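Local coordinates for ribosomal RNA small subunit methyltransferase Nep1 (PDB 3O7B), which probably methylates N1 of a specific pseudouridine in small-subunit ribosomal RNA, using S-adenosyl-L-methionine as methyl donor during ribosome biogenesis, at residues A[43-48]-A[60-65]; A[51-56]-A[68-73]; A[136-139]-A[144-147]. All blocks are in the same frame, centred on the assembly; numbering follows the deposited sequence.

The chain leaves strand 28-35 for a long excursion before helix 87-98, and the first two contacts are made there. Interaction 1 joins the loops at the two ends of helix 48-57, closing around that helix. Interaction 2 starts on the helix itself and reaches 68-73, beyond the far end of interaction 1, so the two contacts cross along the sequence; Ile64 packs against Asp53 and Ala54 where they meet. Interaction 3 follows in series as a short closure, folding strand 144-147 of the main sheet back against the end of helix 129-142. The backbone N of Leu65 and the carboxylate of Glu137, probably hydrogen-bonded, connect the excursion to that helix.

Interaction 1: A[43-48]-A[60-65]; sequences KIRGHP and RPEKIL
Arg45 passes obliquely over Pro61 and then Glu62; its first two side-chain carbons meet Pro61, the rest of the chain Glu62. Its CB is 4.0 Å from Pro61 CB, and its CG comes to 3.9 Å from the same carbon; with CG anti to the carbonyl carbon (chi1 -71°), the extended chain can then run on past the proline. CD reaches the CA and CB of Glu62. NE passes 3.7 Å from Glu62 CA while giving its hydrogen bond to the backbone oxygen of Ile40. The loops that meet here flank helix 48-57: Arg45 sits in a type I turn from Ile44 to His47, which is the N-cap residue of the helix, and Pro61 begins a 3-10 turn after its end. At the tip, Glu62 CB lies over one face of the guanidinium, 3.6 Å from Arg45 CZ and displaced toward the rim. Arg45 NH1 and Glu62 OE2 form only a long salt bridge of 4.0 Å, the oxygen standing well out of the guanidinium plane where no N-H points at it. The other carboxylate oxygen, OE1, is held side-on by Arg60, whose NE and NH2 each donate to it at 3.3 Å.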
ATOM      1  N   LYS A  43      16.954   2.468 -25.140  1.00 28.21           N
ATOM      2  CA  LYS A  43      16.414   2.326 -26.491  1.00 28.70           C
ATOM      3  C   LYS A  43      15.024   2.930 -26.709  1.00 28.39           C
ATOM      4  O   LYS A  43      14.563   3.029 -27.846  1.00 28.70           O
ATOM      5  CB  LYS A  43      16.429   0.854 -26.910  1.00 28.95           C
ATOM      6  CG  LYS A  43      15.466  -0.039 -26.144  1.00 30.87           C
ATOM      7  CD  LYS A  43      15.512  -1.463 -26.675  1.00 33.36           C
ATOM      8  CE  LYS A  43      14.252  -2.238 -26.329  1.00 33.99           C
ATOM      9  NZ  LYS A  43      14.197  -3.532 -27.069  1.00 35.66           N
ATOM     10  N   ILE A  44      14.354   3.329 -25.630  1.00 27.61           N
ATOM     11  CA  ILE A  44      13.027   3.942 -25.751  1.00 27.22           C
ATOM     12  C   ILE A  44      13.004   5.416 -25.320  1.00 27.17           C
ATOM     13  O   ILE A  44      11.946   6.047 -25.290  1.00 26.96           O
ATOM     14  CB  ILE A  44      11.921   3.115 -25.008  1.00 26.54           C
ATOM     15  CG1 ILE A  44      12.120   3.155 -23.480  1.00 26.82           C
ATOM     16  CG2 ILE A  44      11.857   1.680 -25.546  1.00 26.92           C
ATOM     17  CD1 ILE A  44      10.894   2.736 -22.688  1.00 26.76           C
ATOM     18  N   ARG A  45      14.180   5.965 -25.024  1.00 27.97           N
ATOM     19  CA  ARG A  45      14.296   7.340 -24.514  1.00 28.79           C
ATOM     20  C   ARG A  45      13.887   8.429 -25.509  1.00 29.50           C
ATOM     21  O   ARG A  45      13.601   9.564 -25.111  1.00 29.44           O
ATOM     22  CB  ARG A  45      15.704   7.600 -23.966  1.00 29.01           C
ATOM     23  CG  ARG A  45      15.965   6.864 -22.667  1.00 29.82           C
ATOM     24  CD  ARG A  45      17.379   7.045 -22.151  1.00 31.05           C
ATOM     25  NE  ARG A  45      17.655   6.100 -21.066  1.00 31.89           N
ATOM     26  CZ  ARG A  45      18.870   5.743 -20.655  1.00 33.54           C
ATOM     27  NH1 ARG A  45      19.958   6.253 -21.225  1.00 34.64           N
ATOM     28  NH2 ARG A  45      18.998   4.869 -19.667  1.00 33.73           N
ATOM     29  N   GLY A  46      13.855   8.073 -26.792  1.00 30.31           N
ATOM     30  CA  GLY A  46      13.461   8.996 -27.854  1.00 30.83           C
ATOM     31  C   GLY A  46      11.994   8.927 -28.233  1.00 31.10           C
ATOM     32  O   GLY A  46      11.522   9.728 -29.039  1.00 31.45           O
ATOM     33  N   HIS A  47      11.265   7.970 -27.658  1.00 30.96           N
ATOM     34  CA  HIS A  47       9.824   7.846 -27.898  1.00 30.57           C
ATOM     35  C   HIS A  47       9.071   9.080 -27.387  1.00 30.61           C
ATOM     36  O   HIS A  47       9.384   9.593 -26.315  1.00 30.23           O
ATOM     37  CB  HIS A  47       9.283   6.573 -27.241  1.00 30.63           C
ATOM     38  CG  HIS A  47       7.876   6.237 -27.630  1.00 30.62           C
ATOM     39  ND1 HIS A  47       6.782   6.885 -27.100  1.00 31.09           N
ATOM     40  CD2 HIS A  47       7.383   5.308 -28.486  1.00 30.97           C
ATOM     41  CE1 HIS A  47       5.676   6.378 -27.614  1.00 30.50           C
ATOM     42  NE2 HIS A  47       6.014   5.421 -28.460  1.00 31.84           N
ATOM     43  N   PRO A  48       8.097   9.582 -28.173  1.00 30.78           N
ATOM     44  CA  PRO A  48       7.278  10.744 -27.806  1.00 30.58           C
ATOM     45  C   PRO A  48       6.636  10.709 -26.412  1.00 30.21           C
ATOM     46  O   PRO A  48       6.556  11.746 -25.762  1.00 30.32           O
ATOM     47  CB  PRO A  48       6.184  10.766 -28.890  1.00 30.90           C
ATOM     48  CG  PRO A  48       6.331   9.480 -29.645  1.00 30.98           C
ATOM     49  CD  PRO A  48       7.755   9.097 -29.522  1.00 30.33           C
ATOM     50  N   ARG A  60      15.855  14.862 -17.733  1.00 30.47           N
ATOM     51  CA  ARG A  60      16.197  13.986 -18.851  1.00 30.23           C
ATOM     52  C   ARG A  60      15.594  12.586 -18.688  1.00 29.14           C
ATOM     53  O   ARG A  60      15.536  12.076 -17.573  1.00 28.44           O
ATOM     54  CB  ARG A  60      17.721  13.880 -18.990  1.00 30.79           C
ATOM     55  CG  ARG A  60      18.432  15.227 -19.093  1.00 33.67           C
ATOM     56  CD  ARG A  60      19.819  15.094 -19.717  1.00 38.44           C
ATOM     57  NE  ARG A  60      20.779  14.384 -18.866  1.00 42.00           N
ATOM     58  CZ  ARG A  60      21.411  14.923 -17.823  1.00 44.23           C
ATOM     59  NH1 ARG A  60      21.179  16.183 -17.466  1.00 45.84           N
ATOM     60  NH2 ARG A  60      22.273  14.195 -17.123  1.00 45.21           N
ATOM     61  N   PRO A  61      15.143  11.965 -19.798  1.00 28.45           N
ATOM     62  CA  PRO A  61      14.599  10.599 -19.768  1.00 27.77           C
ATOM     63  C   PRO A  61      15.446   9.588 -19.002  1.00 27.24           C
ATOM     64  O   PRO A  61      14.903   8.727 -18.305  1.00 26.43           O
ATOM     65  CB  PRO A  61      14.539  10.221 -21.249  1.00 27.88           C
ATOM     66  CG  PRO A  61      14.278  11.509 -21.927  1.00 28.24           C
ATOM     67  CD  PRO A  61      15.066  12.540 -21.157  1.00 28.55           C
ATOM     68  N   GLU A  62      16.768   9.699 -19.110  1.00 26.52           N
ATOM     69  CA  GLU A  62      17.677   8.739 -18.481  1.00 26.58           C
ATOM     70  C   GLU A  62      17.644   8.771 -16.950  1.00 25.02           C
ATOM     71  O   GLU A  62      18.145   7.846 -16.301  1.00 25.19           O
ATOM     72  CB  GLU A  62      19.113   8.935 -18.987  1.00 26.83           C
ATOM     73  CG  GLU A  62      19.776  10.255 -18.602  1.00 28.07           C
ATOM     74  CD  GLU A  62      21.272  10.274 -18.927  1.00 29.07           C
ATOM     75  OE1 GLU A  62      21.924  11.314 -18.690  1.00 33.82           O
ATOM     76  OE2 GLU A  62      21.796   9.242 -19.408  1.00 33.86           O
ATOM     77  N   LYS A  63      17.066   9.839 -16.395  1.00 23.54           N
ATOM     78  CA  LYS A  63      16.964  10.022 -14.942  1.00 22.36           C
ATOM     79  C   LYS A  63      15.598   9.619 -14.366  1.00 20.40           C
ATOM     80  O   LYS A  63      15.400   9.650 -13.145  1.00 20.31           O
ATOM     81  CB  LYS A  63      17.244  11.485 -14.577  1.00 22.71           C
ATOM     82  CG  LYS A  63      18.539  12.063 -15.151  1.00 25.49           C
ATOM     83  CD  LYS A  63      19.756  11.334 -14.622  1.00 29.13           C
ATOM     84  CE  LYS A  63      21.041  12.058 -15.013  1.00 31.80           C
ATOM     85  NZ  LYS A  63      21.195  13.332 -14.271  1.00 33.66           N
ATOM     86  N   ILE A  64      14.669   9.252 -15.242  1.00 18.94           N
ATOM     87  CA  ILE A  64      13.270   9.035 -14.849  1.00 17.99           C
ATOM     88  C   ILE A  64      12.994   7.549 -14.631  1.00 17.18           C
ATOM     89  O   ILE A  64      13.461   6.688 -15.391  1.00 17.01           O
ATOM     90  CB  ILE A  64      12.319   9.626 -15.905  1.00 18.24           C
ATOM     91  CG1 ILE A  64      12.460  11.156 -15.935  1.00 18.78           C
ATOM     92  CG2 ILE A  64      10.854   9.230 -15.634  1.00 17.66           C
ATOM     93  CD1 ILE A  64      11.791  11.824 -17.128  1.00 21.16           C
ATOM     94  N   LEU A  65      12.252   7.255 -13.560  1.00 15.99           N
ATOM     95  CA  LEU A  65      11.856   5.884 -13.255  1.00 15.41           C
ATOM     96  C   LEU A  65      10.778   5.421 -14.239  1.00 14.80           C
ATOM     97  O   LEU A  65       9.819   6.148 -14.534  1.00 15.61           O
ATOM     98  CB  LEU A  65      11.323   5.801 -11.818  1.00 15.63           C
ATOM     99  CG  LEU A  65      11.373   4.451 -11.098  1.00 16.04           C
ATOM    100  CD1 LEU A  65      12.810   4.032 -10.724  1.00 17.70           C
ATOM    101  CD2 LEU A  65      10.521   4.540  -9.837  1.00 16.49           C
TER

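Interaction 2: A[51-56]-A[68-73]; sequences RADAIR and DSKHHT
Lys70 NZ is gripped by two water molecules, each accepting from it and donating to one carboxylate oxygen of Asp53. Water 1 accepts from Lys70 NZ at 2.9 Å and donates to Asp53 OD2 at 2.6 Å; water 2 makes the same link to Asp53 OD1, with an equally short 2.6 Å bond. The ammonium and carboxylate themselves do not pair directly, Lys70 NZ being 4.3 Å from Asp53 OD1, beyond a salt bridge, yet near enough that each probably stabilises the other's charge. Nearer its backbone, the fully extended lysine chain crosses the aspartate at about a right angle and brings its CD to 3.7 Å from Asp53 OD1. The contact sets the middle of helix 48-57 against the short, weakly bonded helix 68-71, within the excursion that elaborates the SPOUT methyltransferase core; Arg86, predicted to interact with the rRNA substrate, is about 10 Å from His71, side chain to side chain. Asp53 holds CG anti to its own N (chi1 -166°), which directs the carboxylate toward Lys70 and its waters. With an alanine here both oxygens that accept from the waters are gone, and the Lys70 ammonium is likely to be left without its nearby counter-charge. The His71 ring presents an edge to Asp53 CB, 3.7 Å from His71 CE1, and its NE2 makes a weak hydrogen bond to the Leu65 carbonyl. Lys70 CB rests over one face of that ring, offset toward the rim.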
ATOM      1  N   ARG A  51       9.551  11.521 -24.130  0.50 28.60           N
ATOM      2  CA  ARG A  51       9.922  12.928 -24.288  0.50 28.95           C
ATOM      3  C   ARG A  51       8.887  13.860 -23.653  0.50 28.65           C
ATOM      4  O   ARG A  51       9.246  14.866 -23.038  0.50 28.48           O
ATOM      5  CB  ARG A  51      10.149  13.279 -25.763  0.50 29.03           C
ATOM      6  CG  ARG A  51      11.526  12.879 -26.292  0.50 29.51           C
ATOM      7  CD  ARG A  51      11.795  13.460 -27.683  0.50 30.01           C
ATOM      8  NE  ARG A  51      11.815  14.926 -27.683  0.50 32.35           N
ATOM      9  CZ  ARG A  51      12.917  15.673 -27.625  0.50 32.89           C
ATOM     10  NH1 ARG A  51      14.117  15.108 -27.568  0.50 33.19           N
ATOM     11  NH2 ARG A  51      12.816  16.994 -27.630  0.50 33.63           N
ATOM     12  N   ALA A  52       7.609  13.508 -23.789  1.00 28.50           N
ATOM     13  CA  ALA A  52       6.519  14.276 -23.175  1.00 28.63           C
ATOM     14  C   ALA A  52       6.610  14.260 -21.645  1.00 28.59           C
ATOM     15  O   ALA A  52       6.461  15.296 -20.996  1.00 29.03           O
ATOM     16  CB  ALA A  52       5.170  13.745 -23.627  1.00 28.71           C
ATOM     17  N   ASP A  53       6.870  13.084 -21.073  1.00 28.64           N
ATOM     18  CA  ASP A  53       7.020  12.980 -19.623  1.00 28.19           C
ATOM     19  C   ASP A  53       8.245  13.742 -19.128  1.00 28.48           C
ATOM     20  O   ASP A  53       8.197  14.371 -18.074  1.00 28.49           O
ATOM     21  CB  ASP A  53       7.082  11.518 -19.168  1.00 27.96           C
ATOM     22  CG  ASP A  53       6.887  11.371 -17.660  1.00 26.80           C
ATOM     23  OD1 ASP A  53       5.985  12.037 -17.093  1.00 27.82           O
ATOM     24  OD2 ASP A  53       7.639  10.593 -17.039  1.00 23.66           O
ATOM     25  N   ALA A  54       9.328  13.695 -19.903  1.00 28.93           N
ATOM     26  CA  ALA A  54      10.551  14.427 -19.592  1.00 29.79           C
ATOM     27  C   ALA A  54      10.276  15.923 -19.461  1.00 30.45           C
ATOM     28  O   ALA A  54      10.741  16.564 -18.516  1.00 30.73           O
ATOM     29  CB  ALA A  54      11.607  14.162 -20.651  1.00 29.78           C
ATOM     30  N   ILE A  55       9.502  16.468 -20.398  1.00 31.12           N
ATOM     31  CA  ILE A  55       9.072  17.867 -20.330  1.00 31.82           C
ATOM     32  C   ILE A  55       8.254  18.132 -19.056  1.00 31.63           C
ATOM     33  O   ILE A  55       8.558  19.064 -18.310  1.00 32.16           O
ATOM     34  CB  ILE A  55       8.299  18.297 -21.606  1.00 31.91           C
ATOM     35  CG1 ILE A  55       9.229  18.274 -22.822  1.00 32.77           C
ATOM     36  CG2 ILE A  55       7.677  19.695 -21.440  1.00 32.83           C
ATOM     37  CD1 ILE A  55       8.500  18.129 -24.154  1.00 33.28           C
ATOM     38  N   ARG A  56       7.249  17.294 -18.795  1.00 31.48           N
ATOM     39  CA  ARG A  56       6.392  17.458 -17.611  1.00 31.32           C
ATOM     40  C   ARG A  56       7.179  17.383 -16.299  1.00 31.26           C
ATOM     41  O   ARG A  56       6.906  18.148 -15.366  1.00 31.31           O
ATOM     42  CB  ARG A  56       5.248  16.437 -17.602  1.00 31.61           C
ATOM     43  N   ASP A  68       4.647   2.322 -16.066  1.00 15.59           N
ATOM     44  CA  ASP A  68       3.775   2.041 -17.206  1.00 17.07           C
ATOM     45  C   ASP A  68       2.437   2.780 -17.209  1.00 17.75           C
ATOM     46  O   ASP A  68       1.718   2.732 -18.207  1.00 19.00           O
ATOM     47  CB  ASP A  68       3.650   0.533 -17.490  1.00 17.49           C
ATOM     48  CG  ASP A  68       2.548  -0.154 -16.721  1.00 20.02           C
ATOM     49  OD1 ASP A  68       1.982   0.407 -15.751  1.00 20.02           O
ATOM     50  OD2 ASP A  68       2.248  -1.306 -17.110  1.00 21.27           O
ATOM     51  N   SER A  69       2.127   3.522 -16.142  1.00 17.73           N
ATOM     52  CA  SER A  69       0.965   4.422 -16.175  1.00 18.47           C
ATOM     53  C   SER A  69       1.292   5.726 -16.907  1.00 19.15           C
ATOM     54  O   SER A  69       0.385   6.517 -17.230  1.00 20.44           O
ATOM     55  CB  SER A  69       0.423   4.702 -14.763  1.00 18.44           C
ATOM     56  OG  SER A  69      -0.237   3.557 -14.243  1.00 19.41           O
ATOM     57  N   LYS A  70       2.580   5.950 -17.165  1.00 17.97           N
ATOM     58  CA  LYS A  70       3.037   7.113 -17.924  1.00 18.62           C
ATOM     59  C   LYS A  70       3.689   6.731 -19.248  1.00 18.28           C
ATOM     60  O   LYS A  70       3.612   7.483 -20.233  1.00 19.67           O
ATOM     61  CB  LYS A  70       4.052   7.912 -17.106  1.00 18.66           C
ATOM     62  CG  LYS A  70       3.502   8.524 -15.834  1.00 19.84           C
ATOM     63  CD  LYS A  70       4.567   9.295 -15.104  1.00 20.16           C
ATOM     64  CE  LYS A  70       4.023   9.862 -13.802  1.00 20.58           C
ATOM     65  NZ  LYS A  70       5.058  10.699 -13.134  1.00 21.24           N
ATOM     66  N   HIS A  71       4.331   5.569 -19.275  1.00 17.28           N
ATOM     67  CA  HIS A  71       5.246   5.246 -20.383  1.00 17.30           C
ATOM     68  C   HIS A  71       4.785   4.067 -21.231  1.00 18.25           C
ATOM     69  O   HIS A  71       5.552   3.579 -22.077  1.00 18.32           O
ATOM     70  CB  HIS A  71       6.651   4.937 -19.849  1.00 16.76           C
ATOM     71  CG  HIS A  71       7.203   5.968 -18.912  1.00 16.21           C
ATOM     72  ND1 HIS A  71       7.176   7.325 -19.162  1.00 19.00           N
ATOM     73  CD2 HIS A  71       7.805   5.822 -17.707  1.00 13.70           C
ATOM     74  CE1 HIS A  71       7.743   7.971 -18.154  1.00 15.65           C
ATOM     75  NE2 HIS A  71       8.134   7.079 -17.260  1.00 19.90           N
ATOM     76  N   HIS A  72       3.560   3.595 -21.008  1.00 18.99           N
ATOM     77  CA  HIS A  72       3.051   2.389 -21.669  1.00 19.82           C
ATOM     78  C   HIS A  72       3.326   2.346 -23.182  1.00 20.36           C
ATOM     79  O   HIS A  72       3.836   1.352 -23.699  1.00 20.04           O
ATOM     80  CB  HIS A  72       1.548   2.262 -21.445  1.00 20.05           C
ATOM     81  CG  HIS A  72       0.937   1.090 -22.155  1.00 20.99           C
ATOM     82  ND1 HIS A  72       0.260   1.209 -23.351  1.00 23.62           N
ATOM     83  CD2 HIS A  72       0.945  -0.233 -21.859  1.00 23.41           C
ATOM     84  CE1 HIS A  72      -0.145   0.016 -23.747  1.00 21.23           C
ATOM     85  NE2 HIS A  72       0.250  -0.876 -22.855  1.00 25.51           N
ATOM     86  N   THR A  73       2.968   3.415 -23.879  1.00 21.23           N
ATOM     87  CA  THR A  73       3.076   3.409 -25.344  1.00 22.63           C
ATOM     88  C   THR A  73       4.526   3.331 -25.834  1.00 23.09           C
ATOM     89  O   THR A  73       4.776   2.868 -26.948  1.00 24.59           O
ATOM     90  CB  THR A  73       2.349   4.596 -25.991  1.00 22.51           C
ATOM     91  OG1 THR A  73       2.925   5.820 -25.541  1.00 25.11           O
ATOM     92  CG2 THR A  73       0.881   4.571 -25.630  1.00 23.62           C
TER
HETATM   93  O   HOH W   1       7.671  10.408 -14.410  1.00 22.62           O
HETATM   94  O   HOH W   2       4.976  13.069 -14.947  1.00 28.93           O

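Interaction 3: A[136-139]-A[144-147]; sequences MEKL and RITA
Ile145 meets Lys138 and Leu139 with no flat side-chain group between them; the one guanidinium nearby, that of Arg144, is turned to strand 150-156, where in the conformer described its NE forms a salt bridge with Glu154. The arrangement is a tight helix-to-strand connection: helix 129-142 ends, and the chain re-enters at once as strand 144-147, an outermost strand of the mixed sheet within this subunit and the antiparallel partner of strand 150-156. Contact is made mainly by methyl and methylene groups, with some backbone. Ile145 reaches the helix with the end of its longer branch, whose CD1 touches Lys138 CG and Lys138 CD alike, at 3.8 Å from each. The extended lysine passes its CG and CD obliquely across the isoleucine, its ammonium lying further out. The same Ile145 CD1 also comes within 4.0 Å of Leu139 N, and thus touches helix backbone as well as side chain. Leu139 belongs to the buried side of the contact. Its CG stands anti to N (chi1 173°), which swings the CD1 methyl toward the start of the strand, while Ile153 and Phe155 of the neighbouring strand pack against the same side chain; Ile153 touches Ile145 too. Between the two branched residues, Leu139 CD1 and Ile145 CG1 are 4.2 Å apart, and that leucine methyl abuts the Arg144 backbone, 4.1 Å from both its N and its CA.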
ATOM      1  N   MET A 136      13.325   7.249  -5.384  1.00 13.56           N
ATOM      2  CA  MET A 136      13.974   6.176  -6.146  1.00 13.98           C
ATOM      3  C   MET A 136      14.817   6.723  -7.279  1.00 13.28           C
ATOM      4  O   MET A 136      15.928   6.225  -7.518  1.00 13.86           O
ATOM      5  CB  MET A 136      12.943   5.186  -6.680  1.00 13.66           C
ATOM      6  CG  MET A 136      12.243   4.371  -5.603  1.00 15.30           C
ATOM      7  SD  MET A 136      13.339   3.372  -4.571  1.00 17.22           S
ATOM      8  CE  MET A 136      13.612   4.476  -3.188  1.00 19.02           C
ATOM      9  N   GLU A 137      14.332   7.751  -7.965  1.00 13.87           N
ATOM     10  CA  GLU A 137      15.153   8.420  -8.996  1.00 14.05           C
ATOM     11  C   GLU A 137      16.445   8.973  -8.400  1.00 14.54           C
ATOM     12  O   GLU A 137      17.541   8.811  -8.982  1.00 15.07           O
ATOM     13  CB  GLU A 137      14.348   9.508  -9.700  1.00 14.96           C
ATOM     14  CG  GLU A 137      13.255   8.891 -10.575  1.00 15.76           C
ATOM     15  CD  GLU A 137      12.212   9.872 -11.087  1.00 17.73           C
ATOM     16  OE1 GLU A 137      12.235  11.046 -10.659  1.00 19.87           O
ATOM     17  OE2 GLU A 137      11.371   9.467 -11.917  1.00 17.59           O
ATOM     18  N   LYS A 138      16.339   9.608  -7.240  1.00 13.70           N
ATOM     19  CA  LYS A 138      17.521  10.126  -6.563  1.00 14.46           C
ATOM     20  C   LYS A 138      18.470   8.990  -6.163  1.00 14.70           C
ATOM     21  O   LYS A 138      19.691   9.104  -6.315  1.00 15.71           O
ATOM     22  CB  LYS A 138      17.111  10.941  -5.338  1.00 15.02           C
ATOM     23  CG  LYS A 138      18.287  11.588  -4.618  1.00 16.66           C
ATOM     24  CD  LYS A 138      17.824  12.367  -3.406  1.00 18.71           C
ATOM     25  CE  LYS A 138      18.994  13.144  -2.820  1.00 20.00           C
ATOM     26  NZ  LYS A 138      18.526  14.019  -1.709  1.00 21.32           N
ATOM     27  N   LEU A 139      17.925   7.893  -5.654  1.00 14.45           N
ATOM     28  CA  LEU A 139      18.727   6.736  -5.305  1.00 14.78           C
ATOM     29  C   LEU A 139      19.506   6.200  -6.516  1.00 14.99           C
ATOM     30  O   LEU A 139      20.708   5.911  -6.408  1.00 14.93           O
ATOM     31  CB  LEU A 139      17.828   5.655  -4.699  1.00 15.16           C
ATOM     32  CG  LEU A 139      18.518   4.316  -4.450  1.00 14.96           C
ATOM     33  CD1 LEU A 139      19.535   4.406  -3.326  1.00 16.36           C
ATOM     34  CD2 LEU A 139      17.470   3.260  -4.151  1.00 16.97           C
ATOM     35  N   ARG A 144      23.110   6.291  -3.030  0.50 16.53           N
ATOM     36  CA  ARG A 144      22.836   6.167  -1.606  0.50 16.57           C
ATOM     37  C   ARG A 144      22.055   7.360  -1.079  0.50 16.30           C
ATOM     38  O   ARG A 144      22.284   8.506  -1.494  0.50 16.93           O
ATOM     39  CB  ARG A 144      24.122   6.037  -0.796  0.50 17.29           C
ATOM     40  CG  ARG A 144      25.136   7.158  -1.046  0.50 19.67           C
ATOM     41  CD  ARG A 144      26.107   7.345   0.116  0.50 22.58           C
ATOM     42  NE  ARG A 144      26.449   6.091   0.792  0.50 26.37           N
ATOM     43  CZ  ARG A 144      26.840   5.990   2.062  0.50 27.42           C
ATOM     44  NH1 ARG A 144      26.961   7.074   2.822  0.50 28.16           N
ATOM     45  NH2 ARG A 144      27.124   4.799   2.572  0.50 28.52           N
ATOM     46  N   ILE A 145      21.167   7.065  -0.134  1.00 15.44           N
ATOM     47  CA  ILE A 145      20.335   8.069   0.545  1.00 14.51           C
ATOM     48  C   ILE A 145      20.776   8.038   1.996  1.00 14.67           C
ATOM     49  O   ILE A 145      20.872   6.968   2.596  1.00 15.04           O
ATOM     50  CB  ILE A 145      18.825   7.704   0.420  1.00 14.14           C
ATOM     51  CG1 ILE A 145      18.364   7.692  -1.062  1.00 14.43           C
ATOM     52  CG2 ILE A 145      17.930   8.643   1.295  1.00 15.03           C
ATOM     53  CD1 ILE A 145      18.444   9.020  -1.827  1.00 17.88           C
ATOM     54  N   THR A 146      21.062   9.209   2.587  1.00 14.32           N
ATOM     55  CA  THR A 146      21.648   9.242   3.922  1.00 15.31           C
ATOM     56  C   THR A 146      20.942  10.209   4.876  1.00 14.44           C
ATOM     57  O   THR A 146      20.353  11.221   4.425  1.00 15.39           O
ATOM     58  CB  THR A 146      23.144   9.658   3.897  1.00 15.60           C
ATOM     59  OG1 THR A 146      23.239  11.041   3.523  1.00 18.98           O
ATOM     60  CG2 THR A 146      23.959   8.798   2.939  1.00 17.57           C
ATOM     61  N   ALA A 147      21.018   9.882   6.159  1.00 15.63           N
ATOM     62  CA  ALA A 147      20.637  10.788   7.246  1.00 16.68           C
ATOM     63  C   ALA A 147      21.968  11.231   7.861  1.00 17.71           C
ATOM     64  O   ALA A 147      22.475  10.628   8.810  1.00 17.43           O
ATOM     65  CB  ALA A 147      19.786  10.080   8.253  1.00 17.45           C
TER